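Local coordinates for protein dipicolinate synthase, B chain (Bacillus cereus, PDB 3MCU) that probably works with its partner subunit DpaA to oxidise dihydrodipicolinate to dipicolinate, with NADP+ as electron acceptor, during sporulation, at residues L26-V40 with I58-N71. Residues are numbered along the deposited sequence; the frame is centred on the assembly and turned at random.
Sequences LEKLIAEGAEVRPVV and IKKIEEITGFKAIN
Backbone atoms of P38, V40 and I70 join the edge strand 35-40 to the segment that follows helix 58-65, a single parallel bridge between V39 and I70. I70 N donates a hydrogen bond to P38 O (2.8 Å), and V40 N donates one to I70 O, also 2.8 Å and nearly linear at 169°. A water spans P38 O and K68 O. One residue before P38, the R37 guanidinium lies over one face of the F67 ring, planes 21° apart, in a cation-pi stack with CZ 3.9 Å from the centroid; bends at chi2 and chi3 fold the chain back so that CD also meets this face. E35 OE1 steadies the arginine through a salt bridge with NH1 (2.9 Å) and pairs with R7 as well. On the helix side of the strand, P38 CG lies 3.4 Å from T65 OG1, a hydroxyl already donating to I61 O. P38 CG also packs on I61 CG2 (3.6 Å), which also meets L26 CD1. Helices 26-31 and 58-65 run almost parallel, 12° apart, on one side of the Flavoprotein-family sheet; strand 7-12, helix 23-31 and strand 35-40 form a beta-alpha-beta crossover, F10 touching L26 and F12 I61, while V39 faces helix 109-118.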
loop_
_atom_site.group_PDB
_atom_site.type_symbol
_atom_site.label_atom_id
_atom_site.label_comp_id
_atom_site.label_asym_id
_atom_site.label_seq_id
_atom_site.Cartn_x
_atom_site.Cartn_y
_atom_site.Cartn_z
ATOM N N LEU D 26 -32.971 1.908 12.749
ATOM C CA LEU D 26 -32.930 2.281 14.158
ATOM C C LEU D 26 -34.127 1.658 14.868
ATOM O O LEU D 26 -33.991 1.018 15.910
ATOM C CB LEU D 26 -32.962 3.800 14.320
ATOM C CG LEU D 26 -31.799 4.561 13.680
ATOM C CD1 LEU D 26 -31.958 6.061 13.892
ATOM C CD2 LEU D 26 -30.460 4.080 14.218
ATOM N N GLU D 27 -35.300 1.844 14.268
ATOM C CA GLU D 27 -36.547 1.308 14.796
ATOM C C GLU D 27 -36.490 -0.212 14.931
ATOM O O GLU D 27 -36.936 -0.768 15.930
ATOM C CB GLU D 27 -37.722 1.732 13.903
ATOM C CG GLU D 27 -39.022 1.967 14.655
ATOM C CD GLU D 27 -39.574 3.378 14.473
ATOM O OE1 GLU D 27 -40.429 3.794 15.297
ATOM O OE2 GLU D 27 -39.157 4.065 13.508
ATOM N N LYS D 28 -35.934 -0.886 13.930
ATOM C CA LYS D 28 -35.765 -2.334 14.016
ATOM C C LYS D 28 -34.913 -2.699 15.226
ATOM O O LYS D 28 -35.338 -3.488 16.070
ATOM C CB LYS D 28 -35.132 -2.906 12.746
ATOM C CG LYS D 28 -36.105 -3.206 11.633
ATOM C CD LYS D 28 -35.469 -4.117 10.582
ATOM C CE LYS D 28 -35.009 -5.446 11.191
ATOM N NZ LYS D 28 -34.554 -6.409 10.140
ATOM N N LEU D 29 -33.720 -2.111 15.307
ATOM C CA LEU D 29 -32.787 -2.410 16.397
ATOM C C LEU D 29 -33.416 -2.239 17.779
ATOM O O LEU D 29 -33.267 -3.101 18.632
ATOM C CB LEU D 29 -31.489 -1.596 16.274
ATOM C CG LEU D 29 -30.620 -2.038 15.086
ATOM C CD1 LEU D 29 -29.447 -1.091 14.814
ATOM C CD2 LEU D 29 -30.136 -3.461 15.318
ATOM N N ILE D 30 -34.127 -1.135 17.986
ATOM C CA ILE D 30 -34.766 -0.896 19.272
ATOM C C ILE D 30 -35.904 -1.876 19.533
ATOM O O ILE D 30 -35.996 -2.442 20.621
ATOM C CB ILE D 30 -35.222 0.575 19.455
ATOM C CG1 ILE D 30 -36.102 1.029 18.294
ATOM C CG2 ILE D 30 -34.005 1.504 19.602
ATOM C CD1 ILE D 30 -37.593 0.757 18.497
ATOM N N ALA D 31 -36.747 -2.100 18.531
ATOM C CA ALA D 31 -37.820 -3.081 18.659
ATOM C C ALA D 31 -37.227 -4.428 19.034
ATOM O O ALA D 31 -37.872 -5.248 19.685
ATOM C CB ALA D 31 -38.621 -3.187 17.346
ATOM N N GLU D 32 -35.977 -4.638 18.633
ATOM C CA GLU D 32 -35.259 -5.876 18.925
ATOM C C GLU D 32 -34.632 -5.918 20.331
ATOM O O GLU D 32 -34.031 -6.921 20.709
ATOM C CB GLU D 32 -34.162 -6.079 17.878
ATOM C CG GLU D 32 -33.940 -7.516 17.477
ATOM C CD GLU D 32 -35.003 -8.001 16.528
ATOM O OE1 GLU D 32 -36.047 -8.492 17.013
ATOM O OE2 GLU D 32 -34.797 -7.883 15.298
ATOM N N GLY D 33 -34.749 -4.830 21.085
ATOM C CA GLY D 33 -34.208 -4.776 22.437
ATOM C C GLY D 33 -32.828 -4.136 22.587
ATOM O O GLY D 33 -32.278 -4.044 23.690
ATOM N N ALA D 34 -32.251 -3.681 21.486
ATOM C CA ALA D 34 -30.919 -3.097 21.566
ATOM C C ALA D 34 -30.969 -1.684 22.131
ATOM O O ALA D 34 -31.963 -0.984 22.008
ATOM C CB ALA D 34 -30.257 -3.106 20.208
ATOM N N GLU D 35 -29.885 -1.280 22.770
ATOM C CA GLU D 35 -29.697 0.106 23.151
ATOM C C GLU D 35 -28.925 0.783 22.015
ATOM O O GLU D 35 -27.801 0.395 21.700
ATOM C CB GLU D 35 -28.927 0.158 24.470
ATOM C CG GLU D 35 -28.589 1.541 24.977
ATOM C CD GLU D 35 -27.653 1.492 26.187
ATOM O OE1 GLU D 35 -26.511 1.993 26.091
ATOM O OE2 GLU D 35 -28.060 0.933 27.225
ATOM N N VAL D 36 -29.530 1.787 21.395
ATOM C CA VAL D 36 -28.953 2.418 20.209
ATOM C C VAL D 36 -28.390 3.821 20.462
ATOM O O VAL D 36 -29.133 4.711 20.863
ATOM C CB VAL D 36 -30.015 2.504 19.111
ATOM C CG1 VAL D 36 -29.438 3.090 17.830
ATOM C CG2 VAL D 36 -30.577 1.136 18.860
ATOM N N ARG D 37 -27.083 4.013 20.231
ATOM C CA ARG D 37 -26.464 5.334 20.379
ATOM C C ARG D 37 -26.143 5.945 19.023
ATOM O O ARG D 37 -25.206 5.511 18.348
ATOM C CB ARG D 37 -25.172 5.290 21.221
ATOM C CG ARG D 37 -25.047 4.149 22.223
ATOM C CD ARG D 37 -25.712 4.393 23.583
ATOM N NE ARG D 37 -25.187 5.548 24.308
ATOM C CZ ARG D 37 -25.122 5.662 25.637
ATOM N NH1 ARG D 37 -25.510 4.676 26.437
ATOM N NH2 ARG D 37 -24.654 6.779 26.163
ATOM N N PRO D 38 -26.910 6.962 18.620
ATOM C CA PRO D 38 -26.680 7.586 17.307
ATOM C C PRO D 38 -25.408 8.430 17.270
ATOM O O PRO D 38 -25.081 9.125 18.230
ATOM C CB PRO D 38 -27.909 8.488 17.114
ATOM C CG PRO D 38 -28.892 8.058 18.161
ATOM C CD PRO D 38 -28.079 7.535 19.304
ATOM N N VAL D 39 -24.709 8.360 16.144
ATOM C CA VAL D 39 -23.526 9.172 15.909
ATOM C C VAL D 39 -23.674 9.866 14.555
ATOM O O VAL D 39 -23.872 9.212 13.527
ATOM C CB VAL D 39 -22.252 8.298 15.918
ATOM C CG1 VAL D 39 -20.998 9.162 15.854
ATOM C CG2 VAL D 39 -22.228 7.420 17.158
ATOM N N VAL D 40 -23.614 11.190 14.559
ATOM C CA VAL D 40 -23.732 11.945 13.313
ATOM C C VAL D 40 -22.427 12.650 12.982
ATOM O O VAL D 40 -21.837 13.330 13.831
ATOM C CB VAL D 40 -24.876 12.981 13.362
ATOM C CG1 VAL D 40 -26.199 12.286 13.553
ATOM C CG2 VAL D 40 -24.651 13.972 14.487
ATOM N N ILE D 58 -33.177 14.626 13.262
ATOM C CA ILE D 58 -32.201 14.293 14.291
ATOM C C ILE D 58 -32.850 14.189 15.664
ATOM O O ILE D 58 -32.568 13.254 16.413
ATOM C CB ILE D 58 -31.055 15.321 14.353
ATOM C CG1 ILE D 58 -31.176 16.334 13.215
ATOM C CG2 ILE D 58 -29.705 14.620 14.305
ATOM C CD1 ILE D 58 -30.037 17.330 13.174
ATOM N N LYS D 59 -33.716 15.143 15.999
ATOM C CA LYS D 59 -34.459 15.049 17.255
ATOM C C LYS D 59 -35.441 13.879 17.215
ATOM O O LYS D 59 -35.806 13.333 18.253
ATOM C CB LYS D 59 -35.158 16.367 17.628
ATOM C CG LYS D 59 -35.891 17.075 16.498
ATOM C CD LYS D 59 -36.581 18.346 17.004
ATOM C CE LYS D 59 -36.868 19.336 15.876
ATOM N NZ LYS D 59 -38.322 19.470 15.563
ATOM N N LYS D 60 -35.849 13.491 16.011
ATOM C CA LYS D 60 -36.690 12.313 15.845
ATOM C C LYS D 60 -35.890 11.052 16.147
ATOM O O LYS D 60 -36.349 10.175 16.882
ATOM C CB LYS D 60 -37.267 12.238 14.433
ATOM C CG LYS D 60 -38.092 10.984 14.197
ATOM C CD LYS D 60 -38.509 10.845 12.744
ATOM C CE LYS D 60 -39.142 9.484 12.484
ATOM N NZ LYS D 60 -39.586 9.316 11.069
ATOM N N ILE D 61 -34.698 10.966 15.565
ATOM C CA ILE D 61 -33.762 9.885 15.864
ATOM C C ILE D 61 -33.474 9.831 17.355
ATOM O O ILE D 61 -33.383 8.760 17.942
ATOM C CB ILE D 61 -32.424 10.080 15.134
ATOM C CG1 ILE D 61 -32.560 9.732 13.656
ATOM C CG2 ILE D 61 -31.341 9.217 15.760
ATOM C CD1 ILE D 61 -31.237 9.786 12.917
ATOM N N GLU D 62 -33.344 11.001 17.961
ATOM C CA GLU D 62 -33.005 11.092 19.372
ATOM C C GLU D 62 -34.176 10.688 20.269
ATOM O O GLU D 62 -33.977 10.202 21.380
ATOM C CB GLU D 62 -32.488 12.495 19.718
ATOM C CG GLU D 62 -31.213 12.882 18.961
ATOM C CD GLU D 62 -30.510 14.096 19.549
ATOM O OE1 GLU D 62 -29.377 14.408 19.116
ATOM O OE2 GLU D 62 -31.087 14.741 20.449
ATOM N N GLU D 63 -35.396 10.876 19.779
ATOM C CA GLU D 63 -36.564 10.425 20.520
ATOM C C GLU D 63 -36.719 8.911 20.389
ATOM O O GLU D 63 -37.002 8.219 21.367
ATOM C CB GLU D 63 -37.829 11.135 20.034
ATOM C CG GLU D 63 -39.068 10.807 20.851
ATOM C CD GLU D 63 -40.217 10.319 19.990
ATOM O OE1 GLU D 63 -41.176 9.736 20.545
ATOM O OE2 GLU D 63 -40.155 10.516 18.758
ATOM N N ILE D 64 -36.530 8.412 19.169
ATOM C CA ILE D 64 -36.570 6.980 18.891
ATOM C C ILE D 64 -35.616 6.200 19.796
ATOM O O ILE D 64 -35.986 5.173 20.370
ATOM C CB ILE D 64 -36.210 6.686 17.411
ATOM C CG1 ILE D 64 -37.272 7.264 16.472
ATOM C CG2 ILE D 64 -36.048 5.190 17.181
ATOM C CD1 ILE D 64 -37.026 6.976 14.991
ATOM N N THR D 65 -34.390 6.702 19.934
ATOM C CA THR D 65 -33.345 5.978 20.651
ATOM C C THR D 65 -33.290 6.306 22.141
ATOM O O THR D 65 -32.858 5.486 22.946
ATOM C CB THR D 65 -31.961 6.244 20.028
ATOM O OG1 THR D 65 -31.670 7.644 20.086
ATOM C CG2 THR D 65 -31.940 5.782 18.577
ATOM N N GLY D 66 -33.722 7.507 22.503
ATOM C CA GLY D 66 -33.599 7.959 23.873
ATOM C C GLY D 66 -32.201 8.458 24.213
ATOM O O GLY D 66 -31.843 8.589 25.389
ATOM N N PHE D 67 -31.400 8.730 23.187
ATOM C CA PHE D 67 -30.083 9.327 23.397
ATOM C C PHE D 67 -29.853 10.479 22.441
ATOM O O PHE D 67 -30.243 10.423 21.277
ATOM C CB PHE D 67 -28.958 8.292 23.265
ATOM C CG PHE D 67 -28.951 7.271 24.358
ATOM C CD1 PHE D 67 -28.297 7.519 25.552
ATOM C CD2 PHE D 67 -29.607 6.069 24.199
ATOM C CE1 PHE D 67 -28.295 6.587 26.562
ATOM C CE2 PHE D 67 -29.607 5.126 25.210
ATOM C CZ PHE D 67 -28.948 5.388 26.393
ATOM N N LYS D 68 -29.235 11.534 22.952
ATOM C CA LYS D 68 -28.777 12.625 22.113
ATOM C C LYS D 68 -27.704 12.069 21.193
ATOM O O LYS D 68 -26.847 11.302 21.621
ATOM C CB LYS D 68 -28.221 13.765 22.968
ATOM C CG LYS D 68 -27.135 13.327 23.948
ATOM C CD LYS D 68 -27.663 12.365 25.014
ATOM C CE LYS D 68 -26.526 11.527 25.605
ATOM N NZ LYS D 68 -27.010 10.551 26.624
ATOM N N ALA D 69 -27.774 12.432 19.922
ATOM C CA ALA D 69 -26.785 11.980 18.956
ATOM C C ALA D 69 -25.414 12.515 19.313
ATOM O O ALA D 69 -25.263 13.677 19.686
ATOM C CB ALA D 69 -27.168 12.419 17.553
ATOM N N ILE D 70 -24.410 11.661 19.212
ATOM C CA ILE D 70 -23.045 12.121 19.385
ATOM C C ILE D 70 -22.692 12.872 18.106
ATOM O O ILE D 70 -22.954 12.384 17.002
ATOM C CB ILE D 70 -22.093 10.946 19.706
ATOM C CG1 ILE D 70 -22.370 10.449 21.136
ATOM C CG2 ILE D 70 -20.637 11.354 19.551
ATOM C CD1 ILE D 70 -21.744 9.113 21.485
ATOM N N ASN D 71 -22.157 14.082 18.256
ATOM C CA ASN D 71 -21.971 14.976 17.118
ATOM C C ASN D 71 -20.670 15.759 17.185
ATOM O O ASN D 71 -20.522 16.785 16.534
ATOM C CB ASN D 71 -23.142 15.950 17.006
ATOM C CG ASN D 71 -23.308 16.802 18.250
ATOM O OD1 ASN D 71 -22.497 16.742 19.172
ATOM N ND2 ASN D 71 -24.362 17.611 18.277
HETATM O O HOH W 1 -25.751 8.712 21.143
#